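Glucokinase (Streptomyces griseus, PDB 3VGL) is a ROK-family glucokinase that probably transfers a phosphate from ATP to D-glucose, giving D-glucose 6-phosphate and ADP. Local coordinates at residues A[2-7]-A[57-62]; A[70-75]-A[99-104]; A[187-192]-A[208-213]; A[200-205]-A[219-224]. All blocks are in the same frame, centred on the assembly; numbering follows the deposited sequence.

Contact 1 (A[2-7]-A[57-62]); sequences GLTIGV and VEAVGI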
loop_
_atom_site.group_PDB
_atom_site.type_symbol
_atom_site.label_atom_id
_atom_site.label_comp_id
_atom_site.label_asym_id
_atom_site.label_seq_id
_atom_site.Cartn_x
_atom_site.Cartn_y
_atom_site.Cartn_z
ATOM N N GLY A 2 34.860 -27.257 -26.204
ATOM C CA GLY A 2 36.042 -26.367 -26.026
ATOM C C GLY A 2 35.748 -25.285 -25.014
ATOM O O GLY A 2 34.886 -25.449 -24.140
ATOM N N LEU A 3 36.459 -24.169 -25.135
ATOM C CA LEU A 3 36.270 -23.031 -24.242
ATOM C C LEU A 3 35.431 -21.956 -24.900
ATOM O O LEU A 3 35.565 -21.686 -26.090
ATOM C CB LEU A 3 37.623 -22.427 -23.873
ATOM C CG LEU A 3 38.660 -23.401 -23.307
ATOM C CD1 LEU A 3 39.952 -22.646 -23.125
ATOM C CD2 LEU A 3 38.206 -23.969 -21.995
ATOM N N THR A 4 34.556 -21.345 -24.109
ATOM C CA THR A 4 33.811 -20.165 -24.544
ATOM C C THR A 4 34.063 -19.046 -23.550
ATOM O O THR A 4 34.623 -19.278 -22.473
ATOM C CB THR A 4 32.299 -20.459 -24.587
ATOM O OG1 THR A 4 31.901 -20.949 -23.303
ATOM C CG2 THR A 4 32.000 -21.508 -25.653
ATOM N N ILE A 5 33.665 -17.831 -23.914
ATOM C CA ILE A 5 33.729 -16.708 -23.004
ATOM C C ILE A 5 32.317 -16.364 -22.567
ATOM O O ILE A 5 31.417 -16.360 -23.387
ATOM C CB ILE A 5 34.364 -15.463 -23.698
ATOM C CG1 ILE A 5 35.885 -15.619 -23.778
ATOM C CG2 ILE A 5 33.973 -14.152 -22.973
ATOM C CD1 ILE A 5 36.647 -14.863 -22.696
ATOM N N GLY A 6 32.135 -16.124 -21.271
ATOM C CA GLY A 6 30.877 -15.528 -20.780
ATOM C C GLY A 6 31.129 -14.075 -20.409
ATOM O O GLY A 6 32.168 -13.750 -19.831
ATOM N N VAL A 7 30.184 -13.183 -20.746
ATOM C CA VAL A 7 30.267 -11.768 -20.379
ATOM C C VAL A 7 28.964 -11.361 -19.689
ATOM O O VAL A 7 27.893 -11.436 -20.304
ATOM C CB VAL A 7 30.451 -10.836 -21.623
ATOM C CG1 VAL A 7 30.725 -9.379 -21.184
ATOM C CG2 VAL A 7 31.576 -11.338 -22.520
ATOM N N VAL A 57 39.367 -19.640 -27.770
ATOM C CA VAL A 57 37.941 -19.396 -27.477
ATOM C C VAL A 57 37.055 -19.568 -28.718
ATOM O O VAL A 57 37.340 -18.998 -29.775
ATOM C CB VAL A 57 37.748 -17.977 -26.875
ATOM C CG1 VAL A 57 36.269 -17.617 -26.748
ATOM C CG2 VAL A 57 38.453 -17.869 -25.527
ATOM N N GLU A 58 35.957 -20.309 -28.550
ATOM C CA GLU A 58 35.084 -20.754 -29.642
ATOM C C GLU A 58 33.825 -19.896 -29.847
ATOM O O GLU A 58 33.295 -19.797 -30.962
ATOM C CB GLU A 58 34.651 -22.183 -29.345
ATOM C CG GLU A 58 34.220 -22.994 -30.541
ATOM C CD GLU A 58 34.713 -24.431 -30.451
ATOM O OE1 GLU A 58 34.416 -25.104 -29.440
ATOM O OE2 GLU A 58 35.399 -24.890 -31.389
ATOM N N ALA A 59 33.335 -19.294 -28.766
ATOM C CA ALA A 59 32.102 -18.512 -28.829
ATOM C C ALA A 59 32.043 -17.553 -27.661
ATOM O O ALA A 59 32.780 -17.718 -26.695
ATOM C CB ALA A 59 30.881 -19.440 -28.790
ATOM N N VAL A 60 31.125 -16.593 -27.739
ATOM C CA VAL A 60 30.888 -15.606 -26.671
ATOM C C VAL A 60 29.415 -15.668 -26.267
ATOM O O VAL A 60 28.532 -15.566 -27.117
ATOM C CB VAL A 60 31.260 -14.155 -27.117
ATOM C CG1 VAL A 60 30.939 -13.131 -26.032
ATOM C CG2 VAL A 60 32.752 -14.040 -27.498
ATOM N N GLY A 61 29.156 -15.857 -24.974
ATOM C CA GLY A 61 27.791 -15.720 -24.442
ATOM C C GLY A 61 27.717 -14.455 -23.616
ATOM O O GLY A 61 28.552 -14.227 -22.746
ATOM N N ILE A 62 26.681 -13.650 -23.856
ATOM C CA ILE A 62 26.465 -12.420 -23.131
ATOM C C ILE A 62 25.240 -12.619 -22.253
ATOM O O ILE A 62 24.192 -13.047 -22.756
ATOM C CB ILE A 62 26.204 -11.265 -24.120
ATOM C CG1 ILE A 62 27.500 -10.891 -24.847
ATOM C CG2 ILE A 62 25.601 -10.056 -23.383
ATOM C CD1 ILE A 62 27.298 -9.937 -26.030
HETATM O O HOH W 1 33.068 -25.316 -27.211
#
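Strands 3-7 and 57-62 run parallel, their axes 4.7 Å apart at closest and their N-to-C directions 33° apart, and a short backbone ladder joins them. Ile5 sits opposite Val60: its N donates to Ala59 O (2.9 Å) and its O accepts from Gly61 N (2.8 Å, 171° at the hydrogen). At the N-terminal end the spacing slips, because Leu3 O takes Glu58 N (2.8 Å) instead of Ala59 N, which is buried without a partner. Ile5, Val7, Val60 and Ile62 share one face, where Val7 CG2 meets Val60 CG1 at 4.0 Å; Gly6 and Gly61 pair on the other without side chains. Ile5 CG1 also lies against Val57 CG1 at 3.6 Å, the two side chains crossing at about a right angle. Val57 CG1 stands anti to its backbone N (chi1 172°), a rotation that sets both methyls against Ile5 CG1. Residues of helix 37-52 touch Ile5, Val7 and Val57. Thr4 OG1 is hydrogen-bonded to Ala307 O of helix 301-311. This is the central part of a sheet of the actin-like ATPase fold, held by backbone bonds and branched aliphatic packing, with a water linking Gly2 N to Glu58 OE1 at the exposed end.

Contact 2 (A[70-75]-A[99-104]); sequences DKRATV and PVVVEN. With NA (sodium ion), chain C; BGC (beta-D-glucopyranose), chain D.
Arg72 lays its aliphatic chain alongside Glu103, both pointing the same way, with CD of Arg72 3.4 Å from Glu103 OE2. The guanidinium and carboxylate planes are 29° apart, but Glu103 OE2 lies well out of the guanidinium plane and 4.3 Å from Arg72 NE, so any attraction is probably electrostatic only, with no N-H aimed at the oxygen. A water at the guanidinium edge, accepting from Arg72 NH1 and donating to Glu103 OE2 (2.6 Å), bridges them instead. Glu103 OE1 is engaged by a salt bridge with Arg146, and a lysine in place of Glu103 would probably leave Arg146 without its mate and gather three positive groups here. The loop between strands 67-68 and 75-77 here passes along strand 100-104, an outer strand of its sheet within the chain, and holds it by one backbone bond: Val102 N to Arg72 O, 3.0 Å, with the donor 49° out of the carbonyl plane. Val101 CG2 packs on Arg72 CB. Where the strand ends, Asn104 occupies the N-cap of helix 105-116; its OD1 binds sodium at 2.4 Å, with Asn107 and Gly136 O completing the protein ligands, while ND2 donates to glucose O4 (3.2 Å, 157°) and also bonds Gly66 O.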
loop_
_atom_site.group_PDB
_atom_site.type_symbol
_atom_site.label_atom_id
_atom_site.label_comp_id
_atom_site.label_asym_id
_atom_site.label_seq_id
_atom_site.Cartn_x
_atom_site.Cartn_y
_atom_site.Cartn_z
ATOM N N ASP A 70 13.173 -13.391 -27.960
ATOM C CA ASP A 70 13.121 -14.861 -28.055
ATOM C C ASP A 70 14.195 -15.441 -28.986
ATOM O O ASP A 70 14.546 -16.621 -28.889
ATOM C CB ASP A 70 11.727 -15.323 -28.503
ATOM C CG ASP A 70 11.304 -14.703 -29.821
ATOM O OD1 ASP A 70 11.221 -13.456 -29.898
ATOM O OD2 ASP A 70 11.061 -15.464 -30.784
ATOM N N LYS A 71 14.700 -14.599 -29.878
ATOM C CA LYS A 71 15.803 -14.966 -30.774
ATOM C C LYS A 71 17.183 -14.849 -30.108
ATOM O O LYS A 71 18.202 -15.166 -30.724
ATOM C CB LYS A 71 15.764 -14.125 -32.056
ATOM C CG LYS A 71 14.486 -14.305 -32.872
ATOM C CD LYS A 71 14.711 -14.084 -34.361
ATOM C CE LYS A 71 15.054 -15.401 -35.074
ATOM N NZ LYS A 71 15.270 -15.244 -36.538
ATOM N N ARG A 72 17.219 -14.391 -28.855
ATOM C CA ARG A 72 18.476 -14.327 -28.093
ATOM C C ARG A 72 19.549 -13.494 -28.807
ATOM O O ARG A 72 20.712 -13.913 -28.944
ATOM C CB ARG A 72 18.975 -15.737 -27.724
ATOM C CG ARG A 72 17.998 -16.500 -26.812
ATOM C CD ARG A 72 18.230 -17.994 -26.879
ATOM N NE ARG A 72 16.968 -18.725 -26.969
ATOM C CZ ARG A 72 16.881 -20.050 -27.063
ATOM N NH1 ARG A 72 17.981 -20.794 -27.062
ATOM N NH2 ARG A 72 15.689 -20.633 -27.151
ATOM N N ALA A 73 19.142 -12.314 -29.267
ATOM C CA ALA A 73 20.012 -11.461 -30.076
ATOM C C ALA A 73 19.940 -9.969 -29.760
ATOM O O ALA A 73 20.873 -9.214 -30.056
ATOM C CB ALA A 73 19.724 -11.688 -31.560
ATOM N N THR A 74 18.828 -9.548 -29.164
ATOM C CA THR A 74 18.522 -8.141 -29.013
ATOM C C THR A 74 18.039 -7.849 -27.603
ATOM O O THR A 74 17.221 -8.587 -27.059
ATOM C CB THR A 74 17.414 -7.756 -30.000
ATOM O OG1 THR A 74 17.912 -7.943 -31.331
ATOM C CG2 THR A 74 16.963 -6.314 -29.836
ATOM N N VAL A 75 18.575 -6.783 -27.017
ATOM C CA VAL A 75 18.036 -6.268 -25.748
ATOM C C VAL A 75 16.883 -5.310 -26.079
ATOM O O VAL A 75 17.117 -4.189 -26.514
ATOM C CB VAL A 75 19.127 -5.585 -24.876
ATOM C CG1 VAL A 75 18.525 -5.190 -23.501
ATOM C CG2 VAL A 75 20.342 -6.530 -24.648
ATOM N N PRO A 99 30.986 -16.345 -32.946
ATOM C CA PRO A 99 29.540 -16.447 -32.733
ATOM C C PRO A 99 29.174 -15.952 -31.337
ATOM O O PRO A 99 29.916 -16.194 -30.376
ATOM C CB PRO A 99 29.261 -17.949 -32.838
ATOM C CG PRO A 99 30.429 -18.529 -33.528
ATOM C CD PRO A 99 31.601 -17.664 -33.171
ATOM N N VAL A 100 28.035 -15.275 -31.246
ATOM C CA VAL A 100 27.544 -14.690 -29.987
ATOM C C VAL A 100 26.091 -15.102 -29.776
ATOM O O VAL A 100 25.305 -15.167 -30.722
ATOM C CB VAL A 100 27.661 -13.129 -30.013
ATOM C CG1 VAL A 100 27.024 -12.469 -28.753
ATOM C CG2 VAL A 100 29.123 -12.690 -30.208
ATOM N N VAL A 101 25.748 -15.416 -28.528
ATOM C CA VAL A 101 24.357 -15.592 -28.129
ATOM C C VAL A 101 24.137 -14.560 -27.044
ATOM O O VAL A 101 25.039 -14.326 -26.256
ATOM C CB VAL A 101 24.066 -17.010 -27.609
ATOM C CG1 VAL A 101 24.886 -17.330 -26.371
ATOM C CG2 VAL A 101 22.577 -17.192 -27.318
ATOM N N VAL A 102 22.971 -13.925 -27.040
ATOM C CA VAL A 102 22.637 -12.953 -26.000
ATOM C C VAL A 102 21.497 -13.519 -25.166
ATOM O O VAL A 102 20.450 -13.876 -25.700
ATOM C CB VAL A 102 22.240 -11.575 -26.594
ATOM C CG1 VAL A 102 21.736 -10.625 -25.510
ATOM C CG2 VAL A 102 23.423 -10.963 -27.329
ATOM N N GLU A 103 21.710 -13.632 -23.859
ATOM C CA GLU A 103 20.661 -14.121 -22.959
ATOM C C GLU A 103 20.447 -13.050 -21.896
ATOM O O GLU A 103 21.328 -12.255 -21.616
ATOM C CB GLU A 103 21.095 -15.439 -22.285
ATOM C CG GLU A 103 21.321 -16.603 -23.259
ATOM C CD GLU A 103 20.088 -17.460 -23.533
ATOM O OE1 GLU A 103 18.962 -17.096 -23.123
ATOM O OE2 GLU A 103 20.261 -18.518 -24.183
ATOM N N ASN A 104 19.282 -13.031 -21.265
ATOM C CA ASN A 104 19.132 -12.190 -20.080
ATOM C C ASN A 104 20.096 -12.663 -18.990
ATOM O O ASN A 104 20.319 -13.869 -18.821
ATOM C CB ASN A 104 17.673 -12.221 -19.617
ATOM C CG ASN A 104 17.500 -11.652 -18.231
ATOM O OD1 ASN A 104 17.518 -12.404 -17.247
ATOM N ND2 ASN A 104 17.347 -10.334 -18.133
HETATM NA NA NA C . 15.429 -13.098 -16.413
HETATM C C2 BGC D . 16.198 -5.941 -15.523
HETATM C C3 BGC D . 16.427 -7.436 -15.728
HETATM C C4 BGC D . 17.767 -7.884 -15.142
HETATM C C5 BGC D . 17.834 -7.398 -13.705
HETATM C C6 BGC D . 19.161 -7.767 -13.032
HETATM C C1 BGC D . 16.349 -5.627 -14.039
HETATM O O1 BGC D . 16.248 -4.250 -13.803
HETATM O O2 BGC D . 14.838 -5.658 -15.903
HETATM O O3 BGC D . 16.383 -7.758 -17.084
HETATM O O4 BGC D . 17.831 -9.299 -15.150
HETATM O O5 BGC D . 17.666 -5.990 -13.627
HETATM O O6 BGC D . 20.258 -7.201 -13.731
HETATM O O HOH W 2 20.883 -20.078 -26.202
HETATM O O HOH W 3 14.294 -11.870 -18.207
HETATM O O HOH W 4 15.529 -10.995 -15.215
#

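Contact 3 (A[187-192]-A[208-213]); sequences YAKQRA and GSVDGI
Tyr187 O is gripped by two donors, Arg191 N at 3.1 Å and Arg191 NH1 at 2.9 Å, which reach it from opposite faces of the carbonyl plane, and from the same helical turn Lys189 extends across the loop 208-213. Lys189 runs extended beyond CG, and its methylenes lie over the type I turn from Val210 to Ile213: CB is 3.7 Å from Val210 CG1, and CE is 3.4 Å from both Val210 O and Ile213 O. At its end NZ makes a weak hydrogen bond with Asp211 O (3.4 Å). Shortening Lys189 to an alanine would remove the methylenes over the turn and is likely to leave Asp211 O without this weak donor. Beside the Lys189 methylenes, Ile213 CD1 presses on Ala192 CB at 3.6 Å, and Ala188 CB meets Ile213 CG2 more loosely, so two small residues one turn apart admit the isoleucine to the helix surface. In the fold, helix 181-194 has the turn on one side and helix 227-251 on another, where Ser232, Glu235 and Trp239 touch it and Asp231 forms a salt bridge with Arg191 NE, while Ile218 of helix 215-223 packs on Ala188 and Ile213 alike.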
loop_
_atom_site.group_PDB
_atom_site.type_symbol
_atom_site.label_atom_id
_atom_site.label_comp_id
_atom_site.label_asym_id
_atom_site.label_seq_id
_atom_site.Cartn_x
_atom_site.Cartn_y
_atom_site.Cartn_z
ATOM N N TYR A 187 18.604 1.547 2.185
ATOM C CA TYR A 187 18.171 1.271 3.546
ATOM C C TYR A 187 19.239 1.685 4.528
ATOM O O TYR A 187 18.938 2.260 5.577
ATOM C CB TYR A 187 17.855 -0.213 3.746
ATOM C CG TYR A 187 16.676 -0.675 2.904
ATOM C CD1 TYR A 187 15.589 0.177 2.654
ATOM C CD2 TYR A 187 16.656 -1.956 2.367
ATOM C CE1 TYR A 187 14.509 -0.250 1.892
ATOM C CE2 TYR A 187 15.579 -2.391 1.592
ATOM C CZ TYR A 187 14.511 -1.539 1.369
ATOM O OH TYR A 187 13.473 -1.974 0.598
ATOM N N ALA A 188 20.490 1.391 4.191
ATOM C CA ALA A 188 21.594 1.732 5.094
ATOM C C ALA A 188 21.826 3.225 5.180
ATOM O O ALA A 188 22.127 3.736 6.261
ATOM C CB ALA A 188 22.842 1.025 4.681
ATOM N N LYS A 189 21.706 3.925 4.054
ATOM C CA LYS A 189 21.870 5.378 4.076
ATOM C C LYS A 189 20.755 6.067 4.859
ATOM O O LYS A 189 21.025 7.022 5.590
ATOM C CB LYS A 189 22.001 5.961 2.668
ATOM C CG LYS A 189 23.324 5.602 1.991
ATOM C CD LYS A 189 23.452 6.207 0.599
ATOM C CE LYS A 189 24.840 5.915 0.028
ATOM N NZ LYS A 189 25.070 6.529 -1.310
ATOM N N GLN A 190 19.517 5.590 4.700
ATOM C CA GLN A 190 18.383 6.061 5.511
ATOM C C GLN A 190 18.683 5.908 7.003
ATOM O O GLN A 190 18.485 6.845 7.785
ATOM C CB GLN A 190 17.093 5.283 5.196
ATOM C CG GLN A 190 16.367 5.639 3.892
ATOM C CD GLN A 190 15.068 4.819 3.653
ATOM O OE1 GLN A 190 14.851 3.745 4.243
ATOM N NE2 GLN A 190 14.218 5.322 2.760
ATOM N N ARG A 191 19.169 4.731 7.387
ATOM C CA ARG A 191 19.353 4.396 8.796
ATOM C C ARG A 191 20.580 5.070 9.384
ATOM O O ARG A 191 20.561 5.495 10.550
ATOM C CB ARG A 191 19.381 2.880 8.998
ATOM C CG ARG A 191 17.999 2.254 8.828
ATOM C CD ARG A 191 18.032 0.796 8.390
ATOM N NE ARG A 191 16.669 0.249 8.221
ATOM C CZ ARG A 191 15.835 0.612 7.244
ATOM N NH1 ARG A 191 16.196 1.512 6.339
ATOM N NH2 ARG A 191 14.610 0.089 7.175
ATOM N N ALA A 192 21.642 5.178 8.590
ATOM C CA ALA A 192 22.854 5.866 9.057
ATOM C C ALA A 192 22.617 7.369 9.196
ATOM O O ALA A 192 23.190 8.017 10.092
ATOM C CB ALA A 192 24.033 5.587 8.135
ATOM N N GLY A 208 33.453 8.059 6.081
ATOM C CA GLY A 208 32.865 8.618 7.298
ATOM C C GLY A 208 31.530 9.308 7.082
ATOM O O GLY A 208 30.852 9.670 8.047
ATOM N N SER A 209 31.156 9.491 5.817
ATOM C CA SER A 209 29.903 10.146 5.452
ATOM C C SER A 209 28.846 9.131 5.008
ATOM O O SER A 209 29.180 8.014 4.591
ATOM C CB SER A 209 30.134 11.165 4.333
ATOM O OG SER A 209 30.369 10.525 3.086
ATOM N N VAL A 210 27.581 9.534 5.104
ATOM C CA VAL A 210 26.457 8.724 4.616
ATOM C C VAL A 210 26.591 8.474 3.111
ATOM O O VAL A 210 26.402 7.347 2.643
ATOM C CB VAL A 210 25.097 9.397 4.938
ATOM C CG1 VAL A 210 23.939 8.690 4.222
ATOM C CG2 VAL A 210 24.857 9.398 6.442
ATOM N N ASP A 211 26.942 9.526 2.370
ATOM C CA ASP A 211 27.070 9.457 0.917
ATOM C C ASP A 211 28.140 8.462 0.472
ATOM O O ASP A 211 28.073 7.927 -0.645
ATOM C CB ASP A 211 27.408 10.835 0.356
ATOM C CG ASP A 211 26.704 11.112 -0.950
ATOM O OD1 ASP A 211 27.337 10.944 -2.018
ATOM O OD2 ASP A 211 25.507 11.485 -0.904
ATOM N N GLY A 212 29.118 8.221 1.345
ATOM C CA GLY A 212 30.223 7.299 1.063
ATOM C C GLY A 212 29.947 5.835 1.384
ATOM O O GLY A 212 30.820 4.983 1.205
ATOM N N ILE A 213 28.738 5.530 1.855
ATOM C CA ILE A 213 28.369 4.137 2.148
ATOM C C ILE A 213 28.232 3.342 0.850
ATOM O O ILE A 213 27.475 3.740 -0.035
ATOM C CB ILE A 213 27.037 4.037 2.943
ATOM C CG1 ILE A 213 27.200 4.617 4.354
ATOM C CG2 ILE A 213 26.548 2.572 3.021
ATOM C CD1 ILE A 213 25.852 4.902 5.071
#

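Contact 4 (A[200-205]-A[219-224]); sequences AVLLGL and SEAARQ. With ANP (phosphoaminophosphonic acid-adenylate ester), chain E.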
loop_
_atom_site.group_PDB
_atom_site.type_symbol
_atom_site.label_atom_id
_atom_site.label_comp_id
_atom_site.label_asym_id
_atom_site.label_seq_id
_atom_site.Cartn_x
_atom_site.Cartn_y
_atom_site.Cartn_z
ATOM N N ALA A 200 28.608 3.589 13.463
ATOM C CA ALA A 200 30.026 3.948 13.566
ATOM C C ALA A 200 30.961 3.054 12.742
ATOM O O ALA A 200 31.807 3.560 11.989
ATOM C CB ALA A 200 30.469 3.991 15.030
ATOM N N VAL A 201 30.800 1.738 12.886
ATOM C CA VAL A 201 31.587 0.767 12.121
ATOM C C VAL A 201 31.344 0.915 10.613
ATOM O O VAL A 201 32.291 0.967 9.823
ATOM C CB VAL A 201 31.323 -0.688 12.602
ATOM C CG1 VAL A 201 31.923 -1.712 11.637
ATOM C CG2 VAL A 201 31.872 -0.893 14.009
ATOM N N LEU A 202 30.075 1.004 10.216
ATOM C CA LEU A 202 29.738 1.159 8.804
ATOM C C LEU A 202 30.379 2.393 8.188
ATOM O O LEU A 202 31.018 2.302 7.139
ATOM C CB LEU A 202 28.210 1.188 8.614
ATOM C CG LEU A 202 27.621 1.506 7.235
ATOM C CD1 LEU A 202 28.089 0.496 6.223
ATOM C CD2 LEU A 202 26.104 1.523 7.318
ATOM N N LEU A 203 30.208 3.540 8.838
ATOM C CA LEU A 203 30.770 4.795 8.340
ATOM C C LEU A 203 32.301 4.769 8.310
ATOM O O LEU A 203 32.913 5.297 7.380
ATOM C CB LEU A 203 30.245 5.990 9.149
ATOM C CG LEU A 203 28.722 6.204 9.108
ATOM C CD1 LEU A 203 28.260 6.993 10.327
ATOM C CD2 LEU A 203 28.279 6.889 7.819
ATOM N N GLY A 204 32.903 4.116 9.303
ATOM C CA GLY A 204 34.362 3.951 9.369
ATOM C C GLY A 204 34.966 3.149 8.224
ATOM O O GLY A 204 36.143 3.302 7.914
ATOM N N LEU A 205 34.166 2.296 7.584
ATOM C CA LEU A 205 34.642 1.497 6.453
ATOM C C LEU A 205 34.657 2.302 5.157
ATOM O O LEU A 205 35.259 1.880 4.165
ATOM C CB LEU A 205 33.776 0.234 6.277
ATOM C CG LEU A 205 33.856 -0.810 7.401
ATOM C CD1 LEU A 205 32.733 -1.833 7.277
ATOM C CD2 LEU A 205 35.217 -1.506 7.447
ATOM N N SER A 219 27.864 -5.036 4.090
ATOM C CA SER A 219 28.088 -6.456 4.340
ATOM C C SER A 219 29.156 -6.667 5.418
ATOM O O SER A 219 28.902 -7.348 6.418
ATOM C CB SER A 219 28.499 -7.161 3.050
ATOM O OG SER A 219 27.385 -7.233 2.157
ATOM N N GLU A 220 30.320 -6.054 5.227
ATOM C CA GLU A 220 31.407 -6.170 6.199
ATOM C C GLU A 220 30.987 -5.653 7.578
ATOM O O GLU A 220 31.247 -6.304 8.597
ATOM C CB GLU A 220 32.681 -5.466 5.697
ATOM C CG GLU A 220 33.926 -5.631 6.607
ATOM C CD GLU A 220 34.140 -7.061 7.123
ATOM O OE1 GLU A 220 33.842 -8.041 6.401
ATOM O OE2 GLU A 220 34.627 -7.211 8.268
ATOM N N ALA A 221 30.343 -4.487 7.608
ATOM C CA ALA A 221 29.851 -3.924 8.862
ATOM C C ALA A 221 28.843 -4.835 9.565
ATOM O O ALA A 221 28.916 -5.021 10.776
ATOM C CB ALA A 221 29.271 -2.531 8.644
ATOM N N ALA A 222 27.908 -5.420 8.809
ATOM C CA ALA A 222 26.963 -6.374 9.398
ATOM C C ALA A 222 27.661 -7.597 10.011
ATOM O O ALA A 222 27.263 -8.064 11.079
ATOM C CB ALA A 222 25.877 -6.796 8.369
ATOM N N ARG A 223 28.706 -8.100 9.353
ATOM C CA ARG A 223 29.487 -9.214 9.907
ATOM C C ARG A 223 30.065 -8.840 11.258
ATOM O O ARG A 223 30.173 -9.685 12.151
ATOM C CB ARG A 223 30.645 -9.605 8.997
ATOM C CG ARG A 223 30.235 -10.392 7.811
ATOM C CD ARG A 223 31.409 -11.006 7.062
ATOM N NE ARG A 223 30.898 -11.398 5.753
ATOM C CZ ARG A 223 30.170 -12.489 5.529
ATOM N NH1 ARG A 223 29.889 -13.333 6.516
ATOM N NH2 ARG A 223 29.698 -12.720 4.300
ATOM N N GLN A 224 30.455 -7.573 11.391
ATOM C CA GLN A 224 31.051 -7.069 12.632
ATOM C C GLN A 224 29.988 -6.629 13.642
ATOM O O GLN A 224 30.315 -6.169 14.738
ATOM C CB GLN A 224 32.013 -5.915 12.330
ATOM C CG GLN A 224 33.286 -6.337 11.601
ATOM C CD GLN A 224 34.183 -5.163 11.225
ATOM O OE1 GLN A 224 34.780 -5.147 10.147
ATOM N NE2 GLN A 224 34.276 -4.175 12.108
HETATM P PB ANP E . 25.541 -5.616 -11.457
HETATM O O1B ANP E . 24.084 -5.301 -11.105
HETATM O O2B ANP E . 26.257 -4.574 -12.268
HETATM N N3B ANP E . 25.607 -7.095 -12.321
HETATM P PA ANP E . 26.096 -6.434 -8.707
HETATM O O1A ANP E . 27.421 -6.484 -7.941
HETATM O O2A ANP E . 25.312 -7.690 -8.932
HETATM O O3A ANP E . 26.398 -5.681 -10.103
HETATM O "O5'" ANP E . 25.104 -5.384 -7.999
HETATM C "C5'" ANP E . 25.522 -4.058 -7.659
HETATM C "C4'" ANP E . 24.702 -3.560 -6.488
HETATM O "O4'" ANP E . 24.750 -4.509 -5.414
HETATM C "C3'" ANP E . 25.281 -2.273 -5.956
HETATM O "O3'" ANP E . 24.212 -1.557 -5.332
HETATM C "C2'" ANP E . 26.237 -2.784 -4.909
HETATM O "O2'" ANP E . 26.500 -1.815 -3.909
HETATM C "C1'" ANP E . 25.532 -4.003 -4.334
HETATM N N9 ANP E . 26.491 -5.071 -3.996
HETATM C C8 ANP E . 27.267 -5.780 -4.835
HETATM N N7 ANP E . 28.019 -6.693 -4.141
HETATM C C5 ANP E . 27.674 -6.557 -2.848
HETATM C C6 ANP E . 28.070 -7.173 -1.550
HETATM N N6 ANP E . 28.995 -8.167 -1.501
HETATM N N1 ANP E . 27.446 -6.730 -0.437
HETATM C C2 ANP E . 26.519 -5.741 -0.430
HETATM N N3 ANP E . 26.126 -5.132 -1.573
HETATM C C4 ANP E . 26.668 -5.496 -2.752
#
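Val201 turns CG1 anti to its backbone N (chi1 169°), and Leu205, one helical turn on, sets CG beside its own N (chi1 -67°) and extends to CD1; both branches thereby converge on Ala221. The contact is a close helix-helix packing in a helical part of this actin-like ATPase fold, joining helix 200-204 to helix 215-223. Its central element is a single methyl: Ala221 CB lies 3.7 Å from Leu202 CA, 3.8 Å from Leu205 CD1 and 4.1 Å from Val201 CG1, with Leu202 CB also alongside. Because the residue facing Val201, Leu202 and Leu205 is so small, the backbones come near to each other, Leu202 CA and Ala221 CA being only 5.1 Å apart. Leu205 CD1 also sits 3.6 Å from Ala221 N and 4.0 Å from Glu220 CB. At the other end the side chain of Gln224 crosses Val201 obliquely. No hydrogen bond spans the two segments, and the packing is mainly apolar; polar fixing comes from Asp226, whose OD1 bonds Leu202 N and which touches Val201 and Ala221 as well. Leu202 also touches Val228 of helix 227-251 and Ile218 within helix 215-223. Ser219 and Ala222 face away from helix 200-204 and pack on Phe233 and Leu268. The same helix therefore has a second, ligand-bearing side: with chi1 -70° keeping OG beside the backbone N, Ser219 OG donates to N1 of the adenine of the bound ATP analogue at 2.6 Å.

How the contacts relate
The four contacts form two pairs. Contacts 1 and 2, with centres 13 Å apart, meet on neighbouring strands of one sheet: Val60 N probably bonds Pro99 O (2.9 Å), and Ile62 O probably accepts from Glu103 N (2.8 Å). Contacts 3 and 4 lie 11 Å apart between centres and interleave along the chain, packing where Ile213 CD1 meets Leu202 CD2 at 4.1 Å. The pairs are separated by 38 to 40 Å between centres, with nearest atoms at least about 21 Å apart. Two contacts carry a ligand residue: contact 2 supplies Asn104 to glucose and sodium, contact 4 Ser219 to the nucleotide's adenine. The side chain of Val7 in contact 1 lies about 10 Å from that nucleotide.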